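PDB 2ZTB: crystal protein from Bacillus thuringiensis serovar dakota, which is the parasporin-2 toxin, which recognizes cancer cells and probably kills them by forming pores in the membrane, as its aerolysin-type relatives do. Local coordinates for residues N47-Y59 with N198-F212. Numbering follows the deposited sequence.
Sequences NAVKPPITAQYGY and NFPKRVGPGGHYFWF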
loop_
_atom_site.group_PDB
_atom_site.type_symbol
_atom_site.label_atom_id
_atom_site.label_comp_id
_atom_site.label_asym_id
_atom_site.label_seq_id
_atom_site.Cartn_x
_atom_site.Cartn_y
_atom_site.Cartn_z
ATOM N N ASN A 47 28.624 5.808 24.680
ATOM C CA ASN A 47 29.190 5.153 25.867
ATOM C C ASN A 47 28.121 4.847 26.922
ATOM O O ASN A 47 28.005 5.550 27.939
ATOM C CB ASN A 47 30.330 6.020 26.447
ATOM C CG ASN A 47 31.022 5.382 27.655
ATOM O OD1 ASN A 47 31.011 4.156 27.838
ATOM N ND2 ASN A 47 31.636 6.222 28.483
ATOM N N ALA A 48 27.358 3.786 26.685
ATOM C CA ALA A 48 26.157 3.508 27.470
ATOM C C ALA A 48 26.243 2.354 28.476
ATOM O O ALA A 48 27.064 1.438 28.338
ATOM C CB ALA A 48 24.972 3.307 26.548
ATOM N N VAL A 49 25.387 2.423 29.494
ATOM C CA VAL A 49 25.178 1.332 30.443
ATOM C C VAL A 49 24.401 0.201 29.762
ATOM O O VAL A 49 23.433 0.454 29.041
ATOM C CB VAL A 49 24.427 1.833 31.710
ATOM C CG1 VAL A 49 23.807 0.683 32.495
ATOM C CG2 VAL A 49 25.365 2.644 32.597
ATOM N N LYS A 50 24.856 -1.032 29.989
ATOM C CA LYS A 50 24.174 -2.249 29.545
ATOM C C LYS A 50 23.707 -3.083 30.746
ATOM O O LYS A 50 24.434 -3.192 31.733
ATOM C CB LYS A 50 25.101 -3.111 28.681
ATOM C CG LYS A 50 25.246 -2.662 27.233
ATOM C CD LYS A 50 26.639 -2.093 26.971
ATOM C CE LYS A 50 26.830 -1.795 25.483
ATOM N NZ LYS A 50 26.187 -0.506 25.092
ATOM N N PRO A 51 22.495 -3.673 30.675
ATOM C CA PRO A 51 21.500 -3.517 29.608
ATOM C C PRO A 51 20.883 -2.109 29.588
ATOM O O PRO A 51 20.934 -1.405 30.601
ATOM C CB PRO A 51 20.445 -4.591 29.934
ATOM C CG PRO A 51 20.615 -4.900 31.367
ATOM C CD PRO A 51 22.049 -4.613 31.722
ATOM N N PRO A 52 20.320 -1.693 28.434
ATOM C CA PRO A 52 19.724 -0.365 28.309
ATOM C C PRO A 52 18.864 0.004 29.517
ATOM O O PRO A 52 17.999 -0.779 29.923
ATOM C CB PRO A 52 18.866 -0.475 27.032
ATOM C CG PRO A 52 18.918 -1.925 26.622
ATOM C CD PRO A 52 20.192 -2.452 27.178
ATOM N N ILE A 53 19.118 1.186 30.088
ATOM C CA ILE A 53 18.426 1.638 31.297
ATOM C C ILE A 53 16.930 1.803 31.047
ATOM O O ILE A 53 16.131 1.846 31.977
ATOM C CB ILE A 53 19.047 2.939 31.865
ATOM C CG1 ILE A 53 18.963 4.082 30.831
ATOM C CG2 ILE A 53 20.495 2.676 32.318
ATOM C CD1 ILE A 53 19.273 5.454 31.367
ATOM N N THR A 54 16.558 1.870 29.775
ATOM C CA THR A 54 15.171 2.005 29.379
ATOM C C THR A 54 14.404 0.701 29.613
ATOM O O THR A 54 13.235 0.729 30.011
ATOM C CB THR A 54 15.063 2.423 27.905
ATOM O OG1 THR A 54 16.133 1.823 27.164
ATOM C CG2 THR A 54 15.146 3.942 27.780
ATOM N N ALA A 55 15.058 -0.437 29.369
ATOM C CA ALA A 55 14.464 -1.739 29.689
ATOM C C ALA A 55 14.571 -2.005 31.201
ATOM O O ALA A 55 13.564 -2.349 31.849
ATOM C CB ALA A 55 15.098 -2.873 28.854
ATOM N N GLN A 56 15.771 -1.827 31.769
ATOM C CA GLN A 56 15.930 -1.938 33.237
ATOM C C GLN A 56 14.801 -1.220 33.982
ATOM O O GLN A 56 14.086 -1.854 34.816
ATOM C CB GLN A 56 17.280 -1.388 33.713
ATOM C CG GLN A 56 18.502 -2.159 33.210
ATOM C CD GLN A 56 19.750 -1.742 34.027
ATOM O OE1 GLN A 56 20.655 -1.053 33.489
ATOM N NE2 GLN A 56 19.799 -2.145 35.342
ATOM N N TYR A 57 14.591 0.065 33.618
ATOM C CA TYR A 57 13.681 0.900 34.386
ATOM C C TYR A 57 12.276 1.037 33.797
ATOM O O TYR A 57 11.403 1.808 34.389
ATOM C CB TYR A 57 14.332 2.262 34.662
ATOM C CG TYR A 57 15.657 2.144 35.404
ATOM C CD1 TYR A 57 16.860 1.967 34.719
ATOM C CD2 TYR A 57 15.703 2.193 36.784
ATOM C CE1 TYR A 57 18.075 1.851 35.399
ATOM C CE2 TYR A 57 16.911 2.090 37.471
ATOM C CZ TYR A 57 18.092 1.916 36.781
ATOM O OH TYR A 57 19.281 1.806 37.480
ATOM N N GLY A 58 12.055 0.287 32.641
ATOM C CA GLY A 58 10.697 0.187 32.097
ATOM C C GLY A 58 10.172 1.416 31.389
ATOM O O GLY A 58 8.993 1.758 31.515
ATOM N N TYR A 59 11.048 2.071 30.638
ATOM C CA TYR A 59 10.696 3.240 29.833
ATOM C C TYR A 59 10.831 2.889 28.355
ATOM O O TYR A 59 11.941 2.737 27.852
ATOM C CB TYR A 59 11.621 4.411 30.165
ATOM C CG TYR A 59 11.331 5.076 31.483
ATOM C CD1 TYR A 59 11.846 4.561 32.687
ATOM C CD2 TYR A 59 10.553 6.234 31.530
ATOM C CE1 TYR A 59 11.572 5.179 33.910
ATOM C CE2 TYR A 59 10.282 6.865 32.742
ATOM C CZ TYR A 59 10.792 6.334 33.926
ATOM O OH TYR A 59 10.521 6.977 35.109
ATOM N N ASN A 198 22.589 8.132 30.179
ATOM C CA ASN A 198 23.461 7.990 31.356
ATOM C C ASN A 198 24.579 9.010 31.346
ATOM O O ASN A 198 25.250 9.206 30.329
ATOM C CB ASN A 198 24.008 6.564 31.511
ATOM C CG ASN A 198 24.851 6.113 30.324
ATOM O OD1 ASN A 198 24.322 5.719 29.283
ATOM N ND2 ASN A 198 26.173 6.161 30.484
ATOM N N PHE A 199 24.782 9.654 32.491
ATOM C CA PHE A 199 25.689 10.773 32.597
ATOM C C PHE A 199 26.977 10.390 33.335
ATOM O O PHE A 199 26.977 9.416 34.114
ATOM C CB PHE A 199 24.953 11.955 33.252
ATOM C CG PHE A 199 23.832 12.490 32.403
ATOM C CD1 PHE A 199 22.574 11.851 32.390
ATOM C CD2 PHE A 199 24.032 13.599 31.589
ATOM C CE1 PHE A 199 21.531 12.314 31.570
ATOM C CE2 PHE A 199 22.994 14.079 30.771
ATOM C CZ PHE A 199 21.742 13.423 30.757
ATOM N N PRO A 200 28.087 11.125 33.059
ATOM C CA PRO A 200 29.372 10.934 33.747
ATOM C C PRO A 200 29.342 11.343 35.227
ATOM O O PRO A 200 30.099 10.789 36.024
ATOM C CB PRO A 200 30.332 11.848 32.961
ATOM C CG PRO A 200 29.456 12.890 32.367
ATOM C CD PRO A 200 28.178 12.180 32.026
ATOM N N LYS A 201 28.492 12.308 35.579
ATOM C CA LYS A 201 28.269 12.698 36.971
ATOM C C LYS A 201 26.767 12.775 37.304
ATOM O O LYS A 201 25.922 12.599 36.430
ATOM C CB LYS A 201 28.966 14.027 37.262
ATOM C CG LYS A 201 28.514 15.161 36.380
ATOM C CD LYS A 201 29.399 16.335 36.585
ATOM C CE LYS A 201 28.818 17.560 35.975
ATOM N NZ LYS A 201 29.765 18.722 36.120
ATOM N N ARG A 202 26.436 13.027 38.566
ATOM C CA ARG A 202 25.038 13.225 38.955
ATOM C C ARG A 202 24.562 14.573 38.412
ATOM O O ARG A 202 25.224 15.578 38.602
ATOM C CB ARG A 202 24.867 13.156 40.477
ATOM C CG ARG A 202 24.965 11.748 41.068
ATOM C CD ARG A 202 24.593 11.764 42.563
ATOM N NE ARG A 202 24.797 10.481 43.253
ATOM C CZ ARG A 202 23.970 9.425 43.244
ATOM N NH1 ARG A 202 22.830 9.421 42.552
ATOM N NH2 ARG A 202 24.300 8.336 43.945
ATOM N N VAL A 203 23.433 14.567 37.705
ATOM C CA VAL A 203 22.831 15.779 37.139
ATOM C C VAL A 203 21.330 15.822 37.476
ATOM O O VAL A 203 20.767 14.836 37.967
ATOM C CB VAL A 203 22.982 15.849 35.563
ATOM C CG1 VAL A 203 24.449 15.988 35.118
ATOM C CG2 VAL A 203 22.305 14.652 34.886
ATOM N N GLY A 204 20.685 16.952 37.190
ATOM C CA GLY A 204 19.234 17.051 37.296
ATOM C C GLY A 204 18.748 17.196 38.725
ATOM O O GLY A 204 19.550 17.180 39.668
ATOM N N PRO A 205 17.428 17.362 38.899
ATOM C CA PRO A 205 16.849 17.510 40.229
ATOM C C PRO A 205 17.061 16.264 41.102
ATOM O O PRO A 205 16.622 15.171 40.749
ATOM C CB PRO A 205 15.360 17.737 39.947
ATOM C CG PRO A 205 15.255 18.056 38.493
ATOM C CD PRO A 205 16.421 17.447 37.822
ATOM N N GLY A 206 17.734 16.449 42.234
ATOM C CA GLY A 206 18.107 15.352 43.130
ATOM C C GLY A 206 19.509 14.795 42.900
ATOM O O GLY A 206 20.071 14.172 43.797
ATOM N N GLY A 207 20.062 14.997 41.696
ATOM C CA GLY A 207 21.384 14.473 41.344
ATOM C C GLY A 207 21.353 12.984 41.050
ATOM O O GLY A 207 21.532 12.163 41.949
ATOM N N HIS A 208 21.123 12.636 39.787
ATOM C CA HIS A 208 21.040 11.240 39.352
ATOM C C HIS A 208 21.888 11.022 38.091
ATOM O O HIS A 208 22.101 11.948 37.318
ATOM C CB HIS A 208 19.560 10.832 39.137
ATOM C CG HIS A 208 18.722 11.009 40.366
ATOM N ND1 HIS A 208 18.481 9.986 41.258
ATOM C CD2 HIS A 208 18.133 12.108 40.892
ATOM C CE1 HIS A 208 17.767 10.441 42.272
ATOM N NE2 HIS A 208 17.545 11.728 42.078
ATOM N N TYR A 209 22.401 9.812 37.915
ATOM C CA TYR A 209 23.172 9.432 36.736
ATOM C C TYR A 209 22.282 9.062 35.550
ATOM O O TYR A 209 22.668 9.265 34.408
ATOM C CB TYR A 209 24.063 8.221 37.060
ATOM C CG TYR A 209 25.201 8.489 38.020
ATOM C CD1 TYR A 209 25.131 8.076 39.337
ATOM C CD2 TYR A 209 26.351 9.151 37.600
ATOM C CE1 TYR A 209 26.173 8.304 40.228
ATOM C CE2 TYR A 209 27.399 9.398 38.480
ATOM C CZ TYR A 209 27.298 8.966 39.791
ATOM O OH TYR A 209 28.324 9.213 40.665
ATOM N N PHE A 210 21.112 8.477 35.822
ATOM C CA PHE A 210 20.204 8.014 34.774
ATOM C C PHE A 210 18.939 8.848 34.689
ATOM O O PHE A 210 18.246 9.031 35.693
ATOM C CB PHE A 210 19.790 6.543 34.985
ATOM C CG PHE A 210 20.944 5.584 35.174
ATOM C CD1 PHE A 210 22.193 5.825 34.606
ATOM C CD2 PHE A 210 20.762 4.414 35.898
ATOM C CE1 PHE A 210 23.241 4.943 34.783
ATOM C CE2 PHE A 210 21.808 3.512 36.069
ATOM C CZ PHE A 210 23.053 3.786 35.512
ATOM N N TRP A 211 18.621 9.292 33.471
ATOM C CA TRP A 211 17.425 10.087 33.209
ATOM C C TRP A 211 16.622 9.604 32.010
ATOM O O TRP A 211 17.181 9.081 31.051
ATOM C CB TRP A 211 17.808 11.560 33.009
ATOM C CG TRP A 211 18.235 12.170 34.278
ATOM C CD1 TRP A 211 19.507 12.295 34.733
ATOM C CD2 TRP A 211 17.383 12.711 35.293
ATOM N NE1 TRP A 211 19.508 12.881 35.961
ATOM C CE2 TRP A 211 18.216 13.151 36.334
ATOM C CE3 TRP A 211 15.991 12.876 35.414
ATOM C CZ2 TRP A 211 17.715 13.753 37.500
ATOM C CZ3 TRP A 211 15.491 13.479 36.590
ATOM C CH2 TRP A 211 16.357 13.912 37.599
ATOM N N PHE A 212 15.307 9.818 32.081
ATOM C CA PHE A 212 14.366 9.551 30.991
ATOM C C PHE A 212 13.567 10.791 30.669
ATOM O O PHE A 212 13.129 11.509 31.571
ATOM C CB PHE A 212 13.441 8.382 31.354
ATOM C CG PHE A 212 14.193 7.178 31.810
ATOM C CD1 PHE A 212 14.483 7.000 33.161
ATOM C CD2 PHE A 212 14.675 6.255 30.884
ATOM C CE1 PHE A 212 15.224 5.920 33.592
ATOM C CE2 PHE A 212 15.421 5.159 31.301
ATOM C CZ PHE A 212 15.694 4.992 32.660
#
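Phe212 lays its ring flat against that of Tyr59 in an offset stack. The centroids of the two rings are 3.9 Å apart and their planes differ by only 2°. CB of Phe212 also sits over the Tyr59 face, which makes a CH-pi contact. The far edge of the Phe212 ring reaches the short helix 53-56. Its CE2 lies 3.7 Å from CG2 of Thr54 and equally near CG1 of Ile53, both on that helix. Just beyond, CB of Tyr57 packs on CZ of Phe212.

Ile53 fills the angle between the two phenylalanines. With chi1 at 60°, CG1 is turned to Phe212, and CG2, anti to the carbonyl carbon, stands over the Phe210 ring. CG2 is 3.9 Å from the Phe210 centroid, almost on the ring normal. CD1 continues to CB of Phe210. Tyr57 comes to Phe210 obliquely, planes at 62°, and brings its OH to the edge of that ring, 3.4 Å from CE2 of Phe210. CG2 of Val49 touches the same ring at CE1. Tyr57, Tyr59, Phe210 and Phe212 thus form an aromatic cluster.

Asn198 holds the start of the loop with both ends of its amide. ND2 donates to O of Asn47 at 3.2 Å, nearly straight and on a lone pair. OD1 accepts a weak bond from N of Val49.

The contact lies at one end of the elongated molecule. It packs helix 53-56 and the chain on both sides of it against strands 168-199 and 210-214, which pair antiparallel. Tyr194 of strand 168-199 meets Tyr59 edge-to-face, and Thr54 OG1 is hydrogen-bonded to O of Asn41, between strands 37-40 and 43-46.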